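Local coordinates for protein cocosin 1 acidic chain (Cocos nucifera, PDB 5WPW) that serves as a seed storage protein, a nutrient reservoir of the 11S globulin family that assembles as a hexamer of two-cupin subunits, at residues M248-N253 / L278-F283; Q285-R290 / T365-M370; V72-P77 / A117-F122; S57-L62 / L140-D145. The protein carries 2 engineered substitutions. All blocks are in the same frame, centred on the assembly; numbering follows the deposited sequence.

In the fold
Along the chain, contact 3 falls between the two segments of contact 4, and contacts 1 and 2 follow in turn. Contacts 3 and 4 both lie in the N-terminal cupin domain, their centres about 12 Å apart, and both reach one sheet of it through neighbouring strands 61-67 and 114-118; strand 70-74 of contact 3 belongs to the other sheet. Contact 1 adds strand 251-253 to the first sheet and brings the region of helix 281-284 against it, its centre about 12 Å from that of contact 3. Contact 2, about 12 Å from contact 1 between centres, belongs to the C-terminal cupin, but Met-286 packs on Pro-60 and Asp-141 of contact 4. The four thus run from one cupin barrel across the seam into the other.

Contact 1: residues M248-N253 / L278-F283; sequences MKIKQN and LPILRF
Ile-250 lies 6.8 Å from Ile-280 and Gln-252 lies 7.0 Å from Leu-278, CA to CA, so the two segments run in opposite directions but stand too far apart for direct backbone pairing. A water bridges them instead: it donates to Lys-249 O at 2.6 Å and accepts from Ile-280 N at 2.9 Å. Leu-278 brings its CD1 branch up to Lys-249, 3.4 Å from the carbonyl O and 3.5 Å from CE, the latter tighter than ordinary carbon contact. The lysine chain starts extended and bends at chi3 (38°), which lays its methylenes along that methyl and carries NZ to Gln-252 OE1 at 2.7 Å, the donor tilted 33° from the amide plane; Lys-277 O is a second acceptor. These oxygens probably ease the repulsion from Lys-249 NZ of a second subunit, which lies close by. In fold terms the contact joins the two halves of a bicupin: strand 251-253 edges the sheet of the N-terminal cupin, while Leu-278 to Leu-281 form a type I turn leading into helix 281-284 of the C-terminal cupin. Pro-279, with its fixed phi, suits the second position of that turn. The flexible thioether of Met-248 crosses Ile-280 at about a right angle, SD 4.0 Å from CG1. The CD1 tip of Ile-280 also meets CG2 of Ile-250; both isoleucines are buried, as suits their apolar chains.

Contact 2: residues Q285-R290 / T365-M370; sequences QMSAER and TSDRAM
Ser-287 OG is the polar hub between the segments. It accepts a nearly straight bond from Ala-369 N, 3.2 Å long and 174° at the hydrogen, and donates to Ser-366 O, although the modelled 2.4 Å between Ser-287 OG and Ser-366 O is so short that its exact length is doubtful. The hydroxyl sits beside its own backbone N (chi1 -52°), turned into the loop, where a small side chain that both gives and accepts suits the place. Within the loop, Ser-366 OG donates to Asp-367 O at 2.8 Å. A water adds a second link, accepting from Asp-367 N at 2.7 Å and weakly from Gln-285 NE2. Asp-367 is itself held by Ser-275 through OD2. Met-286 O is buried without a partner.

The apolar contacts are few: Ala-369 CB packs 3.9 Å from Ser-287 CB, a small residue suited to the spot next to the serine, and Met-286 CG meets Thr-365 CA at 4.1 Å.

Gln-285 leaves helix 281-284 with positive phi, and strand 287-293 then runs between strands 268-273 and 357-364 of the C-terminal cupin. The loop 365-370 carries the chain from strand 357-364 to strand 371-373 in the other sheet of that domain.

Contact 3: residues V72-P77 / A117-F122; sequences VGLVMP and AVPNGF
The backbones come nearest at Val-75 CA and Phe-122 CA, 6.2 Å apart, where segment 117-122 has left strand 114-118. Strands 70-74 and 114-118 belong to different sheets of the N-terminal cupin barrel, and the contact closes the gap between them. A type II turn from Pro-119 to Phe-122 redirects the chain out of strand 114-118, which lies beside strand 61-67, toward strand 124-127, which pairs with strand 70-74. Gly-121 occupies the third position of the turn with positive phi (77°), readily adopted by glycine.

Leu-74 carries much of the apolar contact. With CG anti to the backbone N (chi1 176°), it splits its two methyls: CD1 rests 3.7 Å from Phe-122 CB and 4.0 Å from Val-118 CG1, while CD2 reaches Pro-119 CD at 4.2 Å. Leu-74 and Val-118 pass one another pointing opposite ways, whereas Leu-74 meets Phe-122 at a slant. The flat Phe-122 ring suits its slot between two prolines: Pro-119 CB lies 3.8 Å above one face and Pro-77 CD 4.1 Å above the opposite one, each displaced from the ring centre. At the subunit interface, Ile-305 of a fourth subunit and Phe-241 of a fifth also pack on the Phe-122 side chain. On the segment 72-77 side, Met-76 CB comes within 4.4 Å of Phe-122 CE2, and Val-75 O approaches the ring obliquely, 3.7 Å from Phe-122 CD2.

Contact 4: residues S57-L62 / L140-D145; sequences SNAPRL and LDTSND
Ser-57 opens the contact by resting its CB 3.9 Å from Leu-140 CD2, while its hydroxyl is engaged by His-153. Ala-59 follows, its methyl pointing at the other segment: CB lies 3.4 Å from Asp-141 O and 3.8 Å from Thr-142 CG2, a close fit in which the shortness of alanine lets the turn settle against the chain. Pro-60 then makes the one direct hydrogen bond between the segments. Its O accepts a nearly straight bond from Asp-141 N, 2.9 Å long; Leu-140 CA-H also approaches this oxygen. The proline ring crosses the Asn-144 amide obliquely, Pro-60 CG lying 3.5 Å from Asn-144 CG, giving an apolar surface to a side chain whose OD1 is taken by Ala-146 N and whose ND2 bonds weakly to Asp-141 OD2. That weak bond and the Asn-144 N to Asp-141 O bond span the type I turn from Asp-141 to Asn-144. Arg-61 is next, facing Leu-140 as an antiparallel, non-hydrogen-bonded pair with 4.3 Å between CA atoms. Its CG takes the cramped place between backbone N and carbonyl carbon (chi1 88°), which brings the chain alongside leucine, both pointing the same way. The long aliphatic stem of arginine suits this, Arg-61 CB lying 3.9 Å from Leu-140 CG, and its guanidinium offers a flat face that Leu-140 CD2 covers. This is the end of a strand pair, 61-67 with 134-140, in the antiparallel sheet of the N-terminal cupin barrel, where strand 134-140 gives way to a tight turn.

Contact 1: residues M248-N253 / L278-F283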
loop_
_atom_site.group_PDB
_atom_site.type_symbol
_atom_site.label_atom_id
_atom_site.label_comp_id
_atom_site.label_asym_id
_atom_site.label_seq_id
_atom_site.Cartn_x
_atom_site.Cartn_y
_atom_site.Cartn_z
ATOM N N MET A 248 4.029 5.246 18.306
ATOM C CA MET A 248 3.877 3.821 18.010
ATOM C C MET A 248 3.930 3.009 19.301
ATOM O O MET A 248 4.805 3.226 20.147
ATOM C CB MET A 248 5.001 3.340 17.097
ATOM C CG MET A 248 4.925 3.723 15.657
ATOM S SD MET A 248 6.170 2.719 14.822
ATOM C CE MET A 248 7.672 3.531 15.375
ATOM N N LYS A 249 3.023 2.051 19.445
ATOM C CA LYS A 249 3.128 1.123 20.553
ATOM C C LYS A 249 4.285 0.178 20.258
ATOM O O LYS A 249 4.425 -0.299 19.132
ATOM C CB LYS A 249 1.815 0.351 20.742
ATOM C CG LYS A 249 1.781 -0.528 21.990
ATOM C CD LYS A 249 0.478 -1.344 22.094
ATOM C CE LYS A 249 0.023 -1.837 20.727
ATOM N NZ LYS A 249 -0.389 -3.284 20.665
ATOM N N ILE A 250 5.142 -0.064 21.249
ATOM C CA ILE A 250 6.291 -0.953 21.091
ATOM C C ILE A 250 6.203 -2.182 21.965
ATOM O O ILE A 250 7.133 -3.001 21.958
ATOM C CB ILE A 250 7.622 -0.224 21.371
ATOM C CG1 ILE A 250 7.621 0.366 22.777
ATOM C CG2 ILE A 250 7.896 0.832 20.314
ATOM C CD1 ILE A 250 8.884 0.063 23.553
ATOM N N LYS A 251 5.146 -2.315 22.750
ATOM C CA LYS A 251 5.070 -3.342 23.772
ATOM C C LYS A 251 3.677 -3.947 23.730
ATOM O O LYS A 251 2.687 -3.232 23.525
ATOM C CB LYS A 251 5.355 -2.746 25.156
ATOM C CG LYS A 251 5.013 -3.653 26.335
ATOM C CD LYS A 251 5.355 -2.937 27.655
ATOM C CE LYS A 251 4.123 -2.773 28.536
ATOM N NZ LYS A 251 3.256 -1.600 28.206
ATOM N N GLN A 252 3.605 -5.261 23.908
ATOM C CA GLN A 252 2.318 -5.942 23.996
ATOM C C GLN A 252 2.467 -7.170 24.875
ATOM O O GLN A 252 3.424 -7.934 24.726
ATOM C CB GLN A 252 1.803 -6.350 22.611
ATOM C CG GLN A 252 0.639 -7.316 22.691
ATOM C CD GLN A 252 -0.673 -6.681 22.322
ATOM O OE1 GLN A 252 -0.781 -5.461 22.227
ATOM N NE2 GLN A 252 -1.684 -7.513 22.085
ATOM N N ASN A 253 1.525 -7.353 25.792
ATOM C CA ASN A 253 1.566 -8.495 26.685
ATOM C C ASN A 253 0.919 -9.707 26.016
ATOM O O ASN A 253 -0.185 -9.610 25.479
ATOM C CB ASN A 253 0.871 -8.150 27.999
ATOM C CG ASN A 253 0.858 -9.306 28.957
ATOM O OD1 ASN A 253 -0.058 -10.115 28.928
ATOM N ND2 ASN A 253 1.883 -9.416 29.782
ATOM N N LEU A 278 -0.015 -5.654 16.900
ATOM C CA LEU A 278 1.026 -4.691 17.265
ATOM C C LEU A 278 1.598 -4.144 15.967
ATOM O O LEU A 278 2.392 -4.828 15.303
ATOM C CB LEU A 278 2.109 -5.346 18.106
ATOM C CG LEU A 278 3.313 -4.480 18.489
ATOM C CD1 LEU A 278 2.826 -3.319 19.305
ATOM C CD2 LEU A 278 4.381 -5.301 19.231
ATOM N N PRO A 279 1.230 -2.929 15.578
ATOM C CA PRO A 279 1.519 -2.485 14.202
ATOM C C PRO A 279 2.985 -2.505 13.832
ATOM O O PRO A 279 3.306 -2.856 12.694
ATOM C CB PRO A 279 0.949 -1.061 14.183
ATOM C CG PRO A 279 -0.111 -1.081 15.208
ATOM C CD PRO A 279 0.344 -1.995 16.286
ATOM N N ILE A 280 3.885 -2.160 14.759
ATOM C CA ILE A 280 5.296 -2.013 14.411
ATOM C C ILE A 280 5.887 -3.310 13.877
ATOM O O ILE A 280 6.884 -3.283 13.151
ATOM C CB ILE A 280 6.114 -1.497 15.621
ATOM C CG1 ILE A 280 7.498 -1.028 15.149
ATOM C CG2 ILE A 280 6.250 -2.574 16.718
ATOM C CD1 ILE A 280 8.356 -0.425 16.230
ATOM N N LEU A 281 5.265 -4.454 14.181
ATOM C CA LEU A 281 5.840 -5.717 13.760
ATOM C C LEU A 281 5.885 -5.838 12.244
ATOM O O LEU A 281 6.667 -6.640 11.733
ATOM C CB LEU A 281 5.046 -6.895 14.341
ATOM C CG LEU A 281 5.065 -6.977 15.872
ATOM C CD1 LEU A 281 4.443 -8.262 16.411
ATOM C CD2 LEU A 281 6.493 -6.840 16.349
ATOM N N ARG A 282 5.045 -5.093 11.526
ATOM C CA ARG A 282 5.079 -5.135 10.065
ATOM C C ARG A 282 6.364 -4.546 9.499
ATOM O O ARG A 282 6.688 -4.805 8.336
ATOM C CB ARG A 282 3.861 -4.406 9.475
ATOM C CG ARG A 282 3.924 -2.876 9.515
ATOM C CD ARG A 282 2.547 -2.272 9.211
ATOM N NE ARG A 282 2.417 -0.919 9.753
ATOM C CZ ARG A 282 2.066 0.154 9.045
ATOM N NH1 ARG A 282 1.800 0.050 7.747
ATOM N NH2 ARG A 282 1.985 1.340 9.640
ATOM N N PHE A 283 7.076 -3.735 10.283
ATOM C CA PHE A 283 8.416 -3.270 9.954
ATOM C C PHE A 283 9.499 -4.141 10.580
ATOM O O PHE A 283 10.525 -4.398 9.939
ATOM C CB PHE A 283 8.569 -1.809 10.403
ATOM C CG PHE A 283 7.400 -0.947 10.009
ATOM C CD1 PHE A 283 7.189 -0.620 8.681
ATOM C CD2 PHE A 283 6.492 -0.502 10.952
ATOM C CE1 PHE A 283 6.103 0.161 8.301
ATOM C CE2 PHE A 283 5.404 0.283 10.584
ATOM C CZ PHE A 283 5.211 0.614 9.258
HETATM O O HOH W 1 3.046 -0.355 16.902
#

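Contact 2: residues Q285-R290 / T365-M370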
loop_
_atom_site.group_PDB
_atom_site.type_symbol
_atom_site.label_atom_id
_atom_site.label_comp_id
_atom_site.label_asym_id
_atom_site.label_seq_id
_atom_site.Cartn_x
_atom_site.Cartn_y
_atom_site.Cartn_z
ATOM N N GLN A 285 9.158 -7.262 11.078
ATOM C CA GLN A 285 9.019 -8.523 10.335
ATOM C C GLN A 285 9.279 -9.738 11.226
ATOM O O GLN A 285 9.950 -10.699 10.838
ATOM C CB GLN A 285 9.920 -8.553 9.096
ATOM C CG GLN A 285 9.352 -7.779 7.911
ATOM C CD GLN A 285 10.247 -7.874 6.676
ATOM O OE1 GLN A 285 11.064 -6.990 6.419
ATOM N NE2 GLN A 285 10.099 -8.949 5.917
ATOM N N MET A 286 8.688 -9.709 12.411
ATOM C CA MET A 286 8.780 -10.834 13.334
ATOM C C MET A 286 7.460 -10.945 14.075
ATOM O O MET A 286 6.711 -9.976 14.200
ATOM C CB MET A 286 9.950 -10.695 14.333
ATOM C CG MET A 286 11.247 -11.382 13.820
ATOM S SD MET A 286 12.622 -11.367 15.008
ATOM C CE MET A 286 12.795 -9.603 15.073
ATOM N N SER A 287 7.164 -12.161 14.530
ATOM C CA SER A 287 5.928 -12.479 15.223
ATOM C C SER A 287 6.309 -13.244 16.488
ATOM O O SER A 287 7.442 -13.711 16.635
ATOM C CB SER A 287 4.993 -13.326 14.335
ATOM O OG SER A 287 4.795 -12.732 13.057
ATOM N N ALA A 288 5.358 -13.399 17.395
ATOM C CA ALA A 288 5.614 -14.189 18.595
ATOM C C ALA A 288 4.380 -15.012 18.927
ATOM O O ALA A 288 3.276 -14.754 18.437
ATOM C CB ALA A 288 6.001 -13.294 19.794
ATOM N N GLU A 289 4.583 -15.999 19.793
ATOM C CA GLU A 289 3.522 -16.911 20.194
ATOM C C GLU A 289 3.820 -17.370 21.618
ATOM O O GLU A 289 4.956 -17.728 21.915
ATOM C CB GLU A 289 3.466 -18.098 19.235
ATOM C CG GLU A 289 2.408 -19.103 19.527
ATOM C CD GLU A 289 2.192 -20.071 18.377
ATOM O OE1 GLU A 289 3.021 -21.001 18.188
ATOM O OE2 GLU A 289 1.199 -19.882 17.657
ATOM N N ARG A 290 2.823 -17.332 22.485
ATOM C CA ARG A 290 2.920 -17.900 23.832
ATOM C C ARG A 290 2.048 -19.152 23.865
ATOM O O ARG A 290 0.851 -19.065 23.587
ATOM C CB ARG A 290 2.487 -16.871 24.875
ATOM C CG ARG A 290 2.255 -17.442 26.273
ATOM C CD ARG A 290 3.502 -18.112 26.784
ATOM N NE ARG A 290 3.596 -18.084 28.246
ATOM C CZ ARG A 290 4.602 -18.618 28.924
ATOM N NH1 ARG A 290 5.587 -19.223 28.271
ATOM N NH2 ARG A 290 4.624 -18.552 30.250
ATOM N N THR A 365 10.305 -15.704 12.352
ATOM C CA THR A 365 11.063 -14.798 11.478
ATOM C C THR A 365 10.210 -14.253 10.338
ATOM O O THR A 365 10.634 -14.222 9.180
ATOM C CB THR A 365 12.323 -15.482 10.938
ATOM O OG1 THR A 365 11.990 -16.591 10.096
ATOM C CG2 THR A 365 13.222 -15.966 12.067
ATOM N N SER A 366 8.997 -13.805 10.660
ATOM C CA SER A 366 8.138 -13.165 9.686
ATOM C C SER A 366 7.065 -12.416 10.445
ATOM O O SER A 366 6.591 -12.875 11.488
ATOM C CB SER A 366 7.496 -14.197 8.735
ATOM O OG SER A 366 6.771 -13.564 7.691
ATOM N N ASP A 367 6.663 -11.277 9.908
ATOM C CA ASP A 367 5.382 -10.776 10.336
ATOM C C ASP A 367 4.306 -11.755 9.874
ATOM O O ASP A 367 4.436 -12.418 8.835
ATOM C CB ASP A 367 5.091 -9.390 9.778
ATOM C CG ASP A 367 3.760 -8.861 10.273
ATOM O OD1 ASP A 367 3.362 -9.259 11.411
ATOM O OD2 ASP A 367 3.112 -8.072 9.551
ATOM N N ARG A 368 3.249 -11.846 10.669
ATOM C CA ARG A 368 2.091 -12.690 10.382
ATOM C C ARG A 368 2.539 -14.107 10.038
ATOM O O ARG A 368 2.155 -14.700 9.026
ATOM C CB ARG A 368 1.229 -12.051 9.289
ATOM C CG ARG A 368 0.808 -10.643 9.731
ATOM C CD ARG A 368 -0.252 -10.001 8.879
ATOM N NE ARG A 368 0.110 -10.002 7.471
ATOM C CZ ARG A 368 -0.595 -9.387 6.526
ATOM N NH1 ARG A 368 -1.688 -8.706 6.861
ATOM N NH2 ARG A 368 -0.200 -9.439 5.255
ATOM N N ALA A 369 3.418 -14.628 10.884
ATOM C CA ALA A 369 3.831 -16.013 10.758
ATOM C C ALA A 369 2.601 -16.903 10.884
ATOM O O ALA A 369 1.715 -16.651 11.708
ATOM C CB ALA A 369 4.858 -16.355 11.845
ATOM N N MET A 370 2.534 -17.924 10.040
ATOM C CA MET A 370 1.391 -18.831 9.958
ATOM C C MET A 370 1.870 -20.266 10.048
ATOM O O MET A 370 2.958 -20.601 9.570
ATOM C CB MET A 370 0.635 -18.651 8.636
ATOM C CG MET A 370 -0.095 -17.333 8.527
ATOM S SD MET A 370 -1.176 -17.295 7.101
ATOM C CE MET A 370 -0.013 -17.516 5.736
HETATM O O HOH W 2 7.341 -10.163 7.495
#

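Contact 3: residues V72-P77 / A117-F122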
loop_
_atom_site.group_PDB
_atom_site.type_symbol
_atom_site.label_atom_id
_atom_site.label_comp_id
_atom_site.label_asym_id
_atom_site.label_seq_id
_atom_site.Cartn_x
_atom_site.Cartn_y
_atom_site.Cartn_z
ATOM N N VAL A 72 11.261 0.714 30.548
ATOM C CA VAL A 72 12.037 0.670 29.317
ATOM C C VAL A 72 11.977 2.030 28.636
ATOM O O VAL A 72 10.938 2.701 28.637
ATOM C CB VAL A 72 11.536 -0.436 28.367
ATOM C CG1 VAL A 72 11.861 -0.081 26.960
ATOM C CG2 VAL A 72 12.189 -1.752 28.713
ATOM N N GLY A 73 13.104 2.442 28.072
ATOM C CA GLY A 73 13.155 3.632 27.248
ATOM C C GLY A 73 13.651 3.329 25.846
ATOM O O GLY A 73 14.679 2.660 25.647
ATOM N N LEU A 74 12.898 3.811 24.869
ATOM C CA LEU A 74 13.242 3.713 23.461
ATOM C C LEU A 74 13.258 5.125 22.909
ATOM O O LEU A 74 12.235 5.827 22.944
ATOM C CB LEU A 74 12.226 2.855 22.719
ATOM C CG LEU A 74 12.432 2.746 21.220
ATOM C CD1 LEU A 74 13.658 1.928 21.010
ATOM C CD2 LEU A 74 11.225 2.074 20.593
ATOM N N VAL A 75 14.401 5.553 22.423
ATOM C CA VAL A 75 14.523 6.916 21.921
ATOM C C VAL A 75 14.243 6.920 20.423
ATOM O O VAL A 75 14.951 6.268 19.644
ATOM C CB VAL A 75 15.902 7.503 22.229
ATOM C CG1 VAL A 75 16.004 8.894 21.634
ATOM C CG2 VAL A 75 16.141 7.525 23.742
ATOM N N MET A 76 13.214 7.671 20.016
ATOM C CA MET A 76 12.875 7.795 18.602
ATOM C C MET A 76 13.439 9.106 18.077
ATOM O O MET A 76 12.934 10.171 18.444
ATOM C CB MET A 76 11.358 7.736 18.410
ATOM C CG MET A 76 10.702 6.606 19.191
ATOM S SD MET A 76 9.289 5.863 18.350
ATOM C CE MET A 76 8.742 4.649 19.562
ATOM N N PRO A 77 14.480 9.082 17.240
ATOM C CA PRO A 77 15.136 10.328 16.821
ATOM C C PRO A 77 14.216 11.260 16.043
ATOM O O PRO A 77 13.514 10.854 15.113
ATOM C CB PRO A 77 16.291 9.836 15.937
ATOM C CG PRO A 77 15.962 8.427 15.595
ATOM C CD PRO A 77 15.183 7.889 16.746
ATOM N N ALA A 117 9.317 -4.665 21.110
ATOM C CA ALA A 117 9.903 -4.622 19.765
ATOM C C ALA A 117 10.799 -3.392 19.661
ATOM O O ALA A 117 10.322 -2.259 19.818
ATOM C CB ALA A 117 8.829 -4.572 18.684
ATOM N N VAL A 118 12.082 -3.616 19.395
ATOM C CA VAL A 118 13.065 -2.545 19.239
ATOM C C VAL A 118 13.614 -2.501 17.812
ATOM O O VAL A 118 14.412 -3.368 17.448
ATOM C CB VAL A 118 14.208 -2.742 20.250
ATOM C CG1 VAL A 118 15.225 -1.644 20.118
ATOM C CG2 VAL A 118 13.660 -2.798 21.659
ATOM N N PRO A 119 13.252 -1.504 16.995
ATOM C CA PRO A 119 13.840 -1.377 15.651
ATOM C C PRO A 119 15.353 -1.240 15.690
ATOM O O PRO A 119 15.923 -0.672 16.618
ATOM C CB PRO A 119 13.217 -0.086 15.098
ATOM C CG PRO A 119 12.108 0.280 16.058
ATOM C CD PRO A 119 12.433 -0.342 17.365
ATOM N N ASN A 120 16.007 -1.709 14.637
ATOM C CA ASN A 120 17.446 -1.485 14.563
ATOM C C ASN A 120 17.746 0.012 14.576
ATOM O O ASN A 120 16.938 0.833 14.136
ATOM C CB ASN A 120 18.005 -2.090 13.297
ATOM C CG ASN A 120 17.299 -1.566 12.100
ATOM O OD1 ASN A 120 16.080 -1.710 11.994
ATOM N ND2 ASN A 120 18.029 -0.890 11.220
ATOM N N GLY A 121 18.915 0.363 15.099
ATOM C CA GLY A 121 19.376 1.730 15.039
ATOM C C GLY A 121 18.753 2.696 16.023
ATOM O O GLY A 121 19.096 3.884 15.977
ATOM N N PHE A 122 17.856 2.241 16.908
ATOM C CA PHE A 122 17.240 3.081 17.933
ATOM C C PHE A 122 17.871 2.798 19.296
ATOM O O PHE A 122 17.949 1.644 19.710
ATOM C CB PHE A 122 15.726 2.826 18.055
ATOM C CG PHE A 122 14.902 3.318 16.882
ATOM C CD1 PHE A 122 15.295 3.085 15.579
ATOM C CD2 PHE A 122 13.692 3.971 17.098
ATOM C CE1 PHE A 122 14.521 3.526 14.511
ATOM C CE2 PHE A 122 12.915 4.408 16.039
ATOM C CZ PHE A 122 13.340 4.192 14.738
#

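Contact 4: residues S57-L62 / L140-D145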
loop_
_atom_site.group_PDB
_atom_site.type_symbol
_atom_site.label_atom_id
_atom_site.label_comp_id
_atom_site.label_asym_id
_atom_site.label_seq_id
_atom_site.Cartn_x
_atom_site.Cartn_y
_atom_site.Cartn_z
ATOM N N SER A 57 21.417 -1.580 18.168
ATOM C CA SER A 57 21.848 -2.764 17.441
ATOM C C SER A 57 21.554 -2.604 15.950
ATOM O O SER A 57 20.659 -1.856 15.560
ATOM C CB SER A 57 21.154 -4.031 17.963
ATOM O OG SER A 57 21.620 -4.386 19.274
ATOM N N ASN A 58 22.342 -3.291 15.124
ATOM C CA ASN A 58 22.154 -3.294 13.672
ATOM C C ASN A 58 20.953 -4.118 13.234
ATOM O O ASN A 58 20.580 -4.046 12.057
ATOM C CB ASN A 58 23.403 -3.841 12.970
ATOM C CG ASN A 58 23.644 -5.353 13.251
ATOM O OD1 ASN A 58 23.436 -5.838 14.374
ATOM N ND2 ASN A 58 24.089 -6.089 12.229
ATOM N N ALA A 59 20.364 -4.898 14.126
ATOM C CA ALA A 59 19.272 -5.807 13.786
ATOM C C ALA A 59 18.023 -5.492 14.602
ATOM O O ALA A 59 18.131 -5.127 15.789
ATOM C CB ALA A 59 19.692 -7.247 14.029
ATOM N N PRO A 60 16.835 -5.573 14.004
ATOM C CA PRO A 60 15.613 -5.439 14.804
ATOM C C PRO A 60 15.490 -6.643 15.722
ATOM O O PRO A 60 16.051 -7.709 15.454
ATOM C CB PRO A 60 14.495 -5.401 13.760
ATOM C CG PRO A 60 15.046 -6.209 12.602
ATOM C CD PRO A 60 16.548 -5.917 12.597
ATOM N N ARG A 61 14.783 -6.453 16.835
ATOM C CA ARG A 61 14.660 -7.515 17.839
ATOM C C ARG A 61 13.286 -7.533 18.491
ATOM O O ARG A 61 12.555 -6.543 18.484
ATOM C CB ARG A 61 15.745 -7.367 18.915
ATOM C CG ARG A 61 15.362 -6.492 20.049
ATOM C CD ARG A 61 16.563 -6.197 20.917
ATOM N NE ARG A 61 17.287 -5.048 20.401
ATOM C CZ ARG A 61 18.229 -4.410 21.074
ATOM N NH1 ARG A 61 18.550 -4.814 22.300
ATOM N NH2 ARG A 61 18.829 -3.366 20.531
ATOM N N LEU A 62 12.933 -8.703 19.050
ATOM C CA LEU A 62 11.822 -8.861 19.969
ATOM C C LEU A 62 12.406 -9.334 21.287
ATOM O O LEU A 62 13.272 -10.216 21.286
ATOM C CB LEU A 62 10.801 -9.902 19.494
ATOM C CG LEU A 62 10.006 -9.592 18.232
ATOM C CD1 LEU A 62 8.854 -10.581 18.143
ATOM C CD2 LEU A 62 9.512 -8.160 18.266
ATOM N N LEU A 140 17.313 -11.427 17.922
ATOM C CA LEU A 140 17.690 -10.378 16.978
ATOM C C LEU A 140 17.719 -10.948 15.558
ATOM O O LEU A 140 18.394 -11.951 15.305
ATOM C CB LEU A 140 19.065 -9.811 17.325
ATOM C CG LEU A 140 19.269 -9.010 18.618
ATOM C CD1 LEU A 140 20.318 -9.649 19.497
ATOM C CD2 LEU A 140 19.661 -7.572 18.236
ATOM N N ASP A 141 16.999 -10.318 14.626
ATOM C CA ASP A 141 16.956 -10.862 13.258
ATOM C C ASP A 141 18.085 -10.225 12.462
ATOM O O ASP A 141 17.922 -9.181 11.850
ATOM C CB ASP A 141 15.596 -10.634 12.612
ATOM C CG ASP A 141 15.474 -11.318 11.250
ATOM O OD1 ASP A 141 16.430 -11.999 10.822
ATOM O OD2 ASP A 141 14.414 -11.176 10.607
ATOM N N THR A 142 19.254 -10.860 12.479
ATOM C CA THR A 142 20.419 -10.326 11.789
ATOM C C THR A 142 20.393 -10.591 10.290
ATOM O O THR A 142 21.260 -10.077 9.570
ATOM C CB THR A 142 21.684 -10.912 12.404
ATOM O OG1 THR A 142 21.569 -12.340 12.426
ATOM C CG2 THR A 142 21.844 -10.416 13.863
ATOM N N SER A 143 19.446 -11.398 9.820
ATOM C CA SER A 143 19.161 -11.578 8.399
ATOM C C SER A 143 18.131 -10.586 7.868
ATOM O O SER A 143 17.866 -10.562 6.656
ATOM C CB SER A 143 18.639 -13.000 8.157
ATOM O OG SER A 143 19.720 -13.894 8.055
ATOM N N ASN A 144 17.549 -9.780 8.741
ATOM C CA ASN A 144 16.542 -8.816 8.334
ATOM C C ASN A 144 17.128 -7.858 7.307
ATOM O O ASN A 144 18.269 -7.415 7.440
ATOM C CB ASN A 144 16.056 -8.048 9.561
ATOM C CG ASN A 144 14.722 -7.370 9.347
ATOM O OD1 ASN A 144 14.651 -6.300 8.768
ATOM N ND2 ASN A 144 13.652 -7.984 9.857
ATOM N N ASP A 145 16.335 -7.504 6.292
ATOM C CA ASP A 145 16.848 -6.538 5.326
ATOM C C ASP A 145 17.149 -5.198 5.967
ATOM O O ASP A 145 17.907 -4.409 5.393
ATOM C CB ASP A 145 15.874 -6.329 4.170
ATOM C CG ASP A 145 16.587 -6.179 2.854
ATOM O OD1 ASP A 145 17.581 -5.410 2.799
ATOM O OD2 ASP A 145 16.181 -6.843 1.875
#